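Local atomic coordinates of dual specificity protein phosphatase 14 (Homo sapiens, PDB entry 2WGP), a protein that dephosphorylates tyrosine, serine and threonine residues of proteins, inactivating the MAP kinases ERK, JNK and p38 and dampening T-cell receptor signalling through TAB1. Residues D159-R162 with Q163-K167; G86-F89 with D90-A93; V151-W154 with R155-I158; K95-S98 with V99-H103. All blocks are in the same frame, centred on the assembly; numbering follows the deposited sequence.

In the fold
All four interactions are local contacts along two helices of the dual specificity phosphatase fold and the turns at their ends. Along the chain, interaction 2 comes first, at the start of helix 89-101, and interaction 4 closes the same helix, their centres about 14 Å apart. Interactions 3 and 1 then follow one another on helix 151-165, with centres about 12 Å apart. The two helices meet where interaction 2 touches interactions 1 and 3: Gly86 N lies 2.8 Å from Gln156 OE1, probably as a hydrogen bond, and the rings of Phe89 and Tyr160 meet. The centres of interactions 3 and 4 are about 25 Å apart on opposite sides of the chain's centre; interaction 3 lies nearest the catalytic Cys110, interactions 1 and 4 away from it.

Interaction 1 (D159-R162 with Q163-K167); sequences DYER and QLFGK
Asp159 and Gln163 stand one turn apart near the C-terminal end of helix 151-165, where Gln163 N bonds Asp159 O at 3.0 Å and Leu164 N and Phe165 N continue the ladder to Tyr160 O and Glu161 O. A second bond runs between the side chains: Gln163 NE2 reaches Asp159 OD1 at 2.7 Å. The donor meets that oxygen nearly along its C-O axis, although carboxylate and amide planes are turned 70° apart. Gln163 can do this because CG lies beside its own backbone N (chi1 -66°) and the extended chain runs back over the preceding turn. Asp159 OD1 also takes a salt bridge from Arg162 NH2 of the second subunit, and Gln163 NE2 bonds Tyr177 OH of the third. With an alanine in place of Asp159, Gln163 NE2 would probably lose its acceptor one turn back and the second subunit's Arg162 its countercharge. Within the phosphatase fold this helix packs on helix 116-129 through Tyr160, Glu161 and Leu164. Leu164 CD1 sits over one face of the Tyr160 ring, 4.2 Å from the centroid, a CH-pi contact, while Tyr160 OH bonds Asp90. Glu161 CG meets the Phe165 ring at its edge, 3.7 Å from CD1. Glu161 OE2 is held by Leu133 N, Thr169 OG1 and a water that donates to it at 2.8 Å and also to Lys167 O. The helix ends as Gly166 turns to positive phi (75°), a conformation that favours glycine; Gly166 N still reaches Arg162 O at 2.8 Å, but from above the carbonyl plane.

Interaction 2 (G86-F89 with D90-A93); sequences GLYF and DTVA
Tyr88 and Thr91 cross obliquely at the start of helix 89-101, the hydroxyl oxygen OG1 of Thr91 lying 4.0 Å from Tyr88 CD1. Thr91 OG1 is placed between its own backbone N and carbonyl carbon (chi1 61°), which turns the hydroxyl back toward the preceding turn and brings OG1 to 3.5 Å from Tyr88 O. Next to it, Val92 CG2 packs against Tyr88 CB at 4.0 Å; the branched valine suits this place because the same side chain also touches Val75, in the loop after strand 71-74, where Tyr88 packs as well. Phe89 heads in a different direction. Gly86 CA sits over the centre of one face of the Phe89 ring, 3.4 Å above its plane, a glycine offering only its CA to the ring; the ring also meets Thr119, Leu120 and Ala123 of helix 116-129. The backbone passes here from a 3-10 turn, closed by Phe89 N to Gly86 O, into the alpha-helix, whose first full rungs are Val92 N to Tyr88 O at 2.9 Å and Ala93 N to Phe89 O. The two preceding N-H groups are served by water instead. One water accepts from Asp90 N and lies 2.7 Å from Gly86 O; a second accepts from Thr91 N and lies 2.8 Å from Leu87 O. Asp90 OD2 is bonded by Tyr160 OH and by Lys127 NZ in a salt bridge. The carboxylate thus lies close to a lysine and to the first turn of the helix, a setting likely to favour its charged form.

Interaction 3 (V151-W154 with R155-I158); sequences VGFW and RQLI
Leu157 N donates to Phe153 O at 2.8 Å, the shortest of four i to i+4 rungs that build the opening turns of helix 151-165 in the phosphatase fold. Beside this ladder Arg155 folds back along the helix. Its chain bends at chi3 (-68°), so that Gly152 CA lies against one face of the guanidinium, 3.5 Å from its plane and offset toward the rim. Glycine suits that position, since a beta carbon there would come within 3.3 Å of Arg155 NH2. Alongside, Val151 CG2 approaches Arg155 NH1 at 4.0 Å. Gln156 NE2 comes to the edge of the Phe153 ring, 4.2 Å from CD2, with amide and ring planes nearly perpendicular. Both polar ends of this buried amide are satisfied beyond the helix, OE1 by Gly86 N and NE2 by Ala83 O, so a glutamine can serve a donor and an acceptor at once. Phe153 packs against Ser115 and Arg116, its side chain about 8 Å from that of the catalytic Cys110 and about 5 Å from a bound phosphate ion. Trp154 leaves the helix in a different direction, to an edge-to-face contact with Tyr137, while its NE1 bonds Tyr184 OH. Leu157 CD1 lies over one face of the indole, and Ile158 CG1 rests 3.3 Å from Trp154 O.

Interaction 4 (K95-S98 with V99-H103); sequences KIHS and VSRKH
The His97 ring carries Arg101 CG over one face, 4.0 Å from the ring centroid and 20° off its normal, a CH-pi contact, and it also stacks with Phe128. Arg101 CD comes closer still, 3.2 Å from His97 NE2. The two side chains run side by side in the same direction, so Arg101 CG lies over the rim of one imidazole face while CD passes the NE2 corner and the guanidinium, tilted 42° to the ring, continues past it. Replacing this histidine with an alanine would probably leave Arg101 CG without the ring face it rests on and Phe128 without its stacking partner. At its far end helix 89-101 stops in a Schellman motif: His103 takes positive phi, its N bonds Ser100 O at 2.8 Å, and the N-H of the residue that follows reaches Val99 O. Farther round the helix, Lys95 packs CE against Val99 CG2 at 3.9 Å; its chain bends at chi2 (58°), which brings the methylenes over the valine while NZ forms a salt bridge with Glu71. A long aliphatic chain with a charged tip suits this border, for Val99 faces inward onto Cys54 and Thr106 of the neighbouring strands.

Interaction 1 (D159-R162 with Q163-K167)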
loop_
_atom_site.group_PDB
_atom_site.type_symbol
_atom_site.label_atom_id
_atom_site.label_comp_id
_atom_site.label_asym_id
_atom_site.label_seq_id
_atom_site.Cartn_x
_atom_site.Cartn_y
_atom_site.Cartn_z
ATOM N N ASP A 159 14.075 14.152 -8.825
ATOM C CA ASP A 159 13.212 14.645 -9.906
ATOM C C ASP A 159 13.570 16.079 -10.285
ATOM O O ASP A 159 13.694 16.378 -11.461
ATOM C CB ASP A 159 11.713 14.531 -9.545
ATOM C CG ASP A 159 10.811 14.769 -10.756
ATOM O OD1 ASP A 159 10.630 15.938 -11.138
ATOM O OD2 ASP A 159 10.305 13.790 -11.344
ATOM N N TYR A 160 13.748 16.948 -9.292
ATOM C CA TYR A 160 14.085 18.361 -9.527
ATOM C C TYR A 160 15.443 18.507 -10.209
ATOM O O TYR A 160 15.587 19.296 -11.144
ATOM C CB TYR A 160 14.084 19.122 -8.213
ATOM C CG TYR A 160 14.175 20.634 -8.317
ATOM C CD1 TYR A 160 13.237 21.370 -9.065
ATOM C CD2 TYR A 160 15.165 21.335 -7.621
ATOM C CE1 TYR A 160 13.283 22.747 -9.116
ATOM C CE2 TYR A 160 15.242 22.714 -7.693
ATOM C CZ TYR A 160 14.293 23.413 -8.434
ATOM O OH TYR A 160 14.373 24.769 -8.450
ATOM N N GLU A 161 16.422 17.712 -9.763
ATOM C CA GLU A 161 17.727 17.667 -10.431
ATOM C C GLU A 161 17.580 17.302 -11.910
ATOM O O GLU A 161 18.191 17.936 -12.775
ATOM C CB GLU A 161 18.661 16.674 -9.765
ATOM C CG GLU A 161 20.100 16.744 -10.385
ATOM C CD GLU A 161 21.040 15.643 -9.959
ATOM O OE1 GLU A 161 20.576 14.568 -9.533
ATOM O OE2 GLU A 161 22.285 15.871 -10.050
ATOM N N ARG A 162 16.764 16.284 -12.196
ATOM C CA ARG A 162 16.530 15.851 -13.577
ATOM C C ARG A 162 15.868 16.961 -14.402
ATOM O O ARG A 162 16.209 17.144 -15.579
ATOM C CB ARG A 162 15.680 14.573 -13.637
ATOM C CG ARG A 162 16.354 13.282 -13.122
ATOM C CD ARG A 162 15.302 12.132 -12.952
ATOM N NE ARG A 162 14.868 11.622 -14.267
ATOM C CZ ARG A 162 13.610 11.344 -14.638
ATOM N NH1 ARG A 162 12.580 11.508 -13.817
ATOM N NH2 ARG A 162 13.387 10.896 -15.858
ATOM N N GLN A 163 14.931 17.695 -13.793
ATOM C CA GLN A 163 14.288 18.841 -14.450
ATOM C C GLN A 163 15.343 19.928 -14.795
ATOM O O GLN A 163 15.326 20.524 -15.874
ATOM C CB GLN A 163 13.214 19.469 -13.553
ATOM C CG GLN A 163 11.995 18.616 -13.244
ATOM C CD GLN A 163 11.076 19.295 -12.212
ATOM O OE1 GLN A 163 10.698 20.447 -12.407
ATOM N NE2 GLN A 163 10.776 18.610 -11.096
ATOM N N LEU A 164 16.250 20.189 -13.859
ATOM C CA LEU A 164 17.260 21.230 -14.056
ATOM C C LEU A 164 18.380 20.839 -15.047
ATOM O O LEU A 164 18.793 21.661 -15.894
ATOM C CB LEU A 164 17.875 21.648 -12.718
ATOM C CG LEU A 164 17.030 22.404 -11.687
ATOM C CD1 LEU A 164 17.834 22.633 -10.409
ATOM C CD2 LEU A 164 16.539 23.742 -12.222
ATOM N N PHE A 165 18.867 19.602 -14.966
ATOM C CA PHE A 165 20.073 19.232 -15.695
ATOM C C PHE A 165 19.883 18.140 -16.735
ATOM O O PHE A 165 20.806 17.864 -17.527
ATOM C CB PHE A 165 21.162 18.825 -14.701
ATOM C CG PHE A 165 21.488 19.897 -13.688
ATOM C CD1 PHE A 165 21.178 19.738 -12.348
ATOM C CD2 PHE A 165 22.098 21.074 -14.088
ATOM C CE1 PHE A 165 21.496 20.736 -11.403
ATOM C CE2 PHE A 165 22.421 22.070 -13.156
ATOM C CZ PHE A 165 22.107 21.899 -11.810
ATOM N N GLY A 166 18.708 17.508 -16.737
ATOM C CA GLY A 166 18.415 16.434 -17.676
ATOM C C GLY A 166 19.095 15.118 -17.358
ATOM O O GLY A 166 19.098 14.205 -18.188
ATOM N N LYS A 167 19.678 15.025 -16.165
ATOM C CA LYS A 167 20.289 13.812 -15.672
ATOM C C LYS A 167 20.465 13.890 -14.150
ATOM O O LYS A 167 20.429 14.972 -13.545
ATOM C CB LYS A 167 21.644 13.587 -16.313
ATOM C CG LYS A 167 22.670 14.663 -15.987
ATOM C CD LYS A 167 23.893 14.497 -16.860
ATOM C CE LYS A 167 24.954 15.527 -16.499
ATOM N NZ LYS A 167 24.545 16.922 -16.864
HETATM O O HOH W 1 22.624 16.437 -12.767
#

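Interaction 2 (G86-F89 with D90-A93)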
loop_
_atom_site.group_PDB
_atom_site.type_symbol
_atom_site.label_atom_id
_atom_site.label_comp_id
_atom_site.label_asym_id
_atom_site.label_seq_id
_atom_site.Cartn_x
_atom_site.Cartn_y
_atom_site.Cartn_z
ATOM N N GLY A 86 8.766 19.570 -2.651
ATOM C CA GLY A 86 9.141 20.005 -3.978
ATOM C C GLY A 86 8.340 21.169 -4.546
ATOM O O GLY A 86 8.840 21.913 -5.400
ATOM N N LEU A 87 7.101 21.326 -4.079
ATOM C CA LEU A 87 6.247 22.421 -4.509
ATOM C C LEU A 87 6.793 23.770 -4.030
ATOM O O LEU A 87 6.333 24.817 -4.474
ATOM C CB LEU A 87 4.803 22.215 -4.001
ATOM C CG LEU A 87 3.957 21.071 -4.583
ATOM C CD1 LEU A 87 2.566 20.952 -3.914
ATOM C CD2 LEU A 87 3.778 21.221 -6.095
ATOM N N TYR A 88 7.744 23.739 -3.103
ATOM C CA TYR A 88 8.394 24.940 -2.592
ATOM C C TYR A 88 9.825 25.130 -3.110
ATOM O O TYR A 88 10.495 26.094 -2.739
ATOM C CB TYR A 88 8.384 24.931 -1.071
ATOM C CG TYR A 88 6.985 25.018 -0.466
ATOM C CD1 TYR A 88 6.362 26.256 -0.275
ATOM C CD2 TYR A 88 6.290 23.879 -0.102
ATOM C CE1 TYR A 88 5.093 26.356 0.296
ATOM C CE2 TYR A 88 5.003 23.974 0.476
ATOM C CZ TYR A 88 4.415 25.220 0.655
ATOM O OH TYR A 88 3.147 25.343 1.208
ATOM N N PHE A 89 10.309 24.218 -3.955
ATOM C CA PHE A 89 11.697 24.293 -4.413
ATOM C C PHE A 89 11.962 25.621 -5.125
ATOM O O PHE A 89 12.862 26.372 -4.709
ATOM C CB PHE A 89 12.066 23.107 -5.313
ATOM C CG PHE A 89 12.292 21.776 -4.577
ATOM C CD1 PHE A 89 12.435 20.603 -5.323
ATOM C CD2 PHE A 89 12.371 21.674 -3.170
ATOM C CE1 PHE A 89 12.652 19.382 -4.684
ATOM C CE2 PHE A 89 12.585 20.450 -2.560
ATOM C CZ PHE A 89 12.729 19.321 -3.316
ATOM N N ASP A 90 11.165 25.929 -6.153
ATOM C CA ASP A 90 11.339 27.164 -6.937
ATOM C C ASP A 90 11.012 28.399 -6.102
ATOM O O ASP A 90 11.773 29.352 -6.088
ATOM C CB ASP A 90 10.482 27.160 -8.221
ATOM C CG ASP A 90 11.062 26.263 -9.307
ATOM O OD1 ASP A 90 10.279 25.554 -9.989
ATOM O OD2 ASP A 90 12.301 26.269 -9.488
ATOM N N THR A 91 9.905 28.367 -5.358
ATOM C CA THR A 91 9.487 29.571 -4.641
ATOM C C THR A 91 10.468 29.950 -3.525
ATOM O O THR A 91 10.810 31.140 -3.376
ATOM C CB THR A 91 8.023 29.478 -4.156
ATOM O OG1 THR A 91 7.884 28.391 -3.253
ATOM C CG2 THR A 91 7.059 29.255 -5.362
ATOM N N VAL A 92 10.990 28.966 -2.784
ATOM C CA VAL A 92 11.949 29.258 -1.708
ATOM C C VAL A 92 13.309 29.631 -2.309
ATOM O O VAL A 92 13.958 30.564 -1.837
ATOM C CB VAL A 92 12.068 28.113 -0.635
ATOM C CG1 VAL A 92 13.230 28.333 0.336
ATOM C CG2 VAL A 92 10.747 27.967 0.157
ATOM N N ALA A 93 13.747 28.880 -3.322
ATOM C CA ALA A 93 15.004 29.169 -3.999
ATOM C C ALA A 93 14.986 30.580 -4.618
ATOM O O ALA A 93 15.940 31.342 -4.470
ATOM C CB ALA A 93 15.300 28.101 -5.042
HETATM O O HOH W 2 9.054 23.966 -7.206
HETATM O O HOH W 3 7.762 26.298 -6.322
#

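Interaction 3 (V151-W154 with R155-I158)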
loop_
_atom_site.group_PDB
_atom_site.type_symbol
_atom_site.label_atom_id
_atom_site.label_comp_id
_atom_site.label_asym_id
_atom_site.label_seq_id
_atom_site.Cartn_x
_atom_site.Cartn_y
_atom_site.Cartn_z
ATOM N N VAL A 151 13.624 9.985 2.910
ATOM C CA VAL A 151 13.744 9.350 1.575
ATOM C C VAL A 151 12.790 9.911 0.513
ATOM O O VAL A 151 13.142 9.920 -0.678
ATOM C CB VAL A 151 13.656 7.814 1.632
ATOM C CG1 VAL A 151 14.889 7.273 2.411
ATOM C CG2 VAL A 151 12.306 7.362 2.227
ATOM N N GLY A 152 11.608 10.381 0.936
ATOM C CA GLY A 152 10.664 11.027 0.014
ATOM C C GLY A 152 11.189 12.351 -0.517
ATOM O O GLY A 152 11.088 12.665 -1.730
ATOM N N PHE A 153 11.802 13.120 0.378
ATOM C CA PHE A 153 12.466 14.348 -0.009
ATOM C C PHE A 153 13.572 14.066 -1.039
ATOM O O PHE A 153 13.731 14.828 -1.989
ATOM C CB PHE A 153 13.026 15.094 1.221
ATOM C CG PHE A 153 11.965 15.669 2.164
ATOM C CD1 PHE A 153 12.363 16.325 3.326
ATOM C CD2 PHE A 153 10.608 15.599 1.888
ATOM C CE1 PHE A 153 11.441 16.886 4.195
ATOM C CE2 PHE A 153 9.659 16.160 2.765
ATOM C CZ PHE A 153 10.080 16.801 3.921
ATOM N N TRP A 154 14.359 13.012 -0.825
ATOM C CA TRP A 154 15.329 12.546 -1.812
ATOM C C TRP A 154 14.715 12.246 -3.189
ATOM O O TRP A 154 15.252 12.706 -4.186
ATOM C CB TRP A 154 16.140 11.351 -1.288
ATOM C CG TRP A 154 17.330 11.803 -0.518
ATOM C CD1 TRP A 154 17.496 11.758 0.822
ATOM C CD2 TRP A 154 18.520 12.393 -1.054
ATOM N NE1 TRP A 154 18.716 12.274 1.170
ATOM C CE2 TRP A 154 19.365 12.683 0.036
ATOM C CE3 TRP A 154 18.951 12.714 -2.353
ATOM C CZ2 TRP A 154 20.629 13.268 -0.124
ATOM C CZ3 TRP A 154 20.220 13.280 -2.509
ATOM C CH2 TRP A 154 21.037 13.549 -1.401
ATOM N N ARG A 155 13.632 11.477 -3.243
ATOM C CA ARG A 155 12.896 11.240 -4.511
ATOM C C ARG A 155 12.560 12.570 -5.199
ATOM O O ARG A 155 12.764 12.735 -6.394
ATOM C CB ARG A 155 11.611 10.434 -4.300
ATOM C CG ARG A 155 11.833 9.006 -3.877
ATOM C CD ARG A 155 10.547 8.171 -3.969
ATOM N NE ARG A 155 9.511 8.549 -2.999
ATOM C CZ ARG A 155 9.399 8.102 -1.739
ATOM N NH1 ARG A 155 10.280 7.245 -1.222
ATOM N NH2 ARG A 155 8.391 8.533 -0.989
ATOM N N GLN A 156 12.120 13.536 -4.409
ATOM C CA GLN A 156 11.693 14.817 -4.955
ATOM C C GLN A 156 12.880 15.636 -5.442
ATOM O O GLN A 156 12.814 16.252 -6.511
ATOM C CB GLN A 156 10.843 15.572 -3.925
ATOM C CG GLN A 156 9.522 14.874 -3.591
ATOM C CD GLN A 156 8.684 15.608 -2.563
ATOM O OE1 GLN A 156 8.385 16.797 -2.734
ATOM N NE2 GLN A 156 8.253 14.896 -1.503
ATOM N N LEU A 157 13.978 15.639 -4.673
ATOM C CA LEU A 157 15.223 16.300 -5.109
ATOM C C LEU A 157 15.781 15.721 -6.410
ATOM O O LEU A 157 16.294 16.463 -7.255
ATOM C CB LEU A 157 16.305 16.181 -4.023
ATOM C CG LEU A 157 16.152 17.118 -2.828
ATOM C CD1 LEU A 157 17.087 16.707 -1.730
ATOM C CD2 LEU A 157 16.329 18.588 -3.229
ATOM N N ILE A 158 15.700 14.400 -6.547
ATOM C CA ILE A 158 16.204 13.689 -7.734
ATOM C C ILE A 158 15.400 14.085 -8.971
ATOM O O ILE A 158 15.970 14.330 -10.027
ATOM C CB ILE A 158 16.205 12.149 -7.560
ATOM C CG1 ILE A 158 17.326 11.719 -6.608
ATOM C CG2 ILE A 158 16.388 11.451 -8.946
ATOM C CD1 ILE A 158 17.180 10.278 -5.994
#

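Interaction 4 (K95-S98 with V99-H103)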
loop_
_atom_site.group_PDB
_atom_site.type_symbol
_atom_site.label_atom_id
_atom_site.label_comp_id
_atom_site.label_asym_id
_atom_site.label_seq_id
_atom_site.Cartn_x
_atom_site.Cartn_y
_atom_site.Cartn_z
ATOM N N LYS A 95 13.144 33.091 -3.551
ATOM C CA LYS A 95 13.154 34.034 -2.420
ATOM C C LYS A 95 14.570 34.260 -1.858
ATOM O O LYS A 95 15.000 35.408 -1.674
ATOM C CB LYS A 95 12.193 33.579 -1.317
ATOM C CG LYS A 95 12.122 34.539 -0.119
ATOM C CD LYS A 95 11.715 35.939 -0.530
ATOM C CE LYS A 95 11.444 36.848 0.658
ATOM N NZ LYS A 95 11.000 38.229 0.166
ATOM N N ILE A 96 15.303 33.162 -1.659
ATOM C CA ILE A 96 16.697 33.233 -1.215
ATOM C C ILE A 96 17.486 34.090 -2.201
ATOM O O ILE A 96 18.259 34.939 -1.777
ATOM C CB ILE A 96 17.379 31.833 -1.040
ATOM C CG1 ILE A 96 16.664 31.016 0.053
ATOM C CG2 ILE A 96 18.866 32.006 -0.660
ATOM C CD1 ILE A 96 16.893 29.442 -0.003
ATOM N N HIS A 97 17.270 33.867 -3.495
ATOM C CA HIS A 97 17.963 34.620 -4.548
ATOM C C HIS A 97 17.569 36.103 -4.527
ATOM O O HIS A 97 18.426 36.978 -4.625
ATOM C CB HIS A 97 17.668 33.985 -5.920
ATOM C CG HIS A 97 18.325 34.678 -7.077
ATOM N ND1 HIS A 97 19.686 34.648 -7.279
ATOM C CD2 HIS A 97 17.810 35.410 -8.091
ATOM C CE1 HIS A 97 19.984 35.330 -8.370
ATOM N NE2 HIS A 97 18.863 35.802 -8.884
ATOM N N SER A 98 16.265 36.367 -4.422
ATOM C CA SER A 98 15.722 37.748 -4.351
ATOM C C SER A 98 16.342 38.523 -3.182
ATOM O O SER A 98 16.759 39.667 -3.335
ATOM C CB SER A 98 14.203 37.712 -4.162
ATOM O OG SER A 98 13.731 39.032 -3.961
ATOM N N VAL A 99 16.364 37.896 -2.004
ATOM C CA VAL A 99 16.937 38.503 -0.791
ATOM C C VAL A 99 18.428 38.798 -0.956
ATOM O O VAL A 99 18.909 39.893 -0.637
ATOM C CB VAL A 99 16.703 37.580 0.444
ATOM C CG1 VAL A 99 17.546 38.032 1.639
ATOM C CG2 VAL A 99 15.234 37.596 0.793
ATOM N N SER A 100 19.155 37.818 -1.473
ATOM C CA SER A 100 20.569 37.980 -1.772
ATOM C C SER A 100 20.843 39.129 -2.756
ATOM O O SER A 100 21.740 39.971 -2.543
ATOM C CB SER A 100 21.084 36.660 -2.337
ATOM O OG SER A 100 22.364 36.805 -2.856
ATOM N N ARG A 101 20.050 39.202 -3.820
ATOM C CA ARG A 101 20.217 40.290 -4.780
ATOM C C ARG A 101 19.831 41.658 -4.220
ATOM O O ARG A 101 20.338 42.669 -4.666
ATOM C CB ARG A 101 19.488 39.973 -6.077
ATOM C CG ARG A 101 20.170 38.827 -6.829
ATOM C CD ARG A 101 19.710 38.801 -8.248
ATOM N NE ARG A 101 20.164 39.990 -8.958
ATOM C CZ ARG A 101 19.560 40.517 -10.022
ATOM N NH1 ARG A 101 18.457 39.963 -10.529
ATOM N NH2 ARG A 101 20.074 41.611 -10.586
ATOM N N LYS A 102 18.956 41.675 -3.226
ATOM C CA LYS A 102 18.675 42.875 -2.450
ATOM C C LYS A 102 19.659 43.082 -1.279
ATOM O O LYS A 102 19.412 43.921 -0.428
ATOM C CB LYS A 102 17.237 42.803 -1.921
ATOM C CG LYS A 102 16.183 42.991 -3.031
ATOM C CD LYS A 102 14.789 42.723 -2.532
ATOM C CE LYS A 102 13.762 43.262 -3.513
ATOM N NZ LYS A 102 12.410 42.707 -3.220
ATOM N N HIS A 103 20.735 42.288 -1.240
ATOM C CA HIS A 103 21.850 42.433 -0.288
ATOM C C HIS A 103 21.480 42.105 1.161
ATOM O O HIS A 103 22.013 42.680 2.103
ATOM C CB HIS A 103 22.477 43.824 -0.423
ATOM C CG HIS A 103 22.585 44.278 -1.846
ATOM N ND1 HIS A 103 23.379 43.629 -2.772
ATOM C CD2 HIS A 103 21.935 45.251 -2.524
ATOM C CE1 HIS A 103 23.234 44.202 -3.950
ATOM N NE2 HIS A 103 22.374 45.197 -3.826
#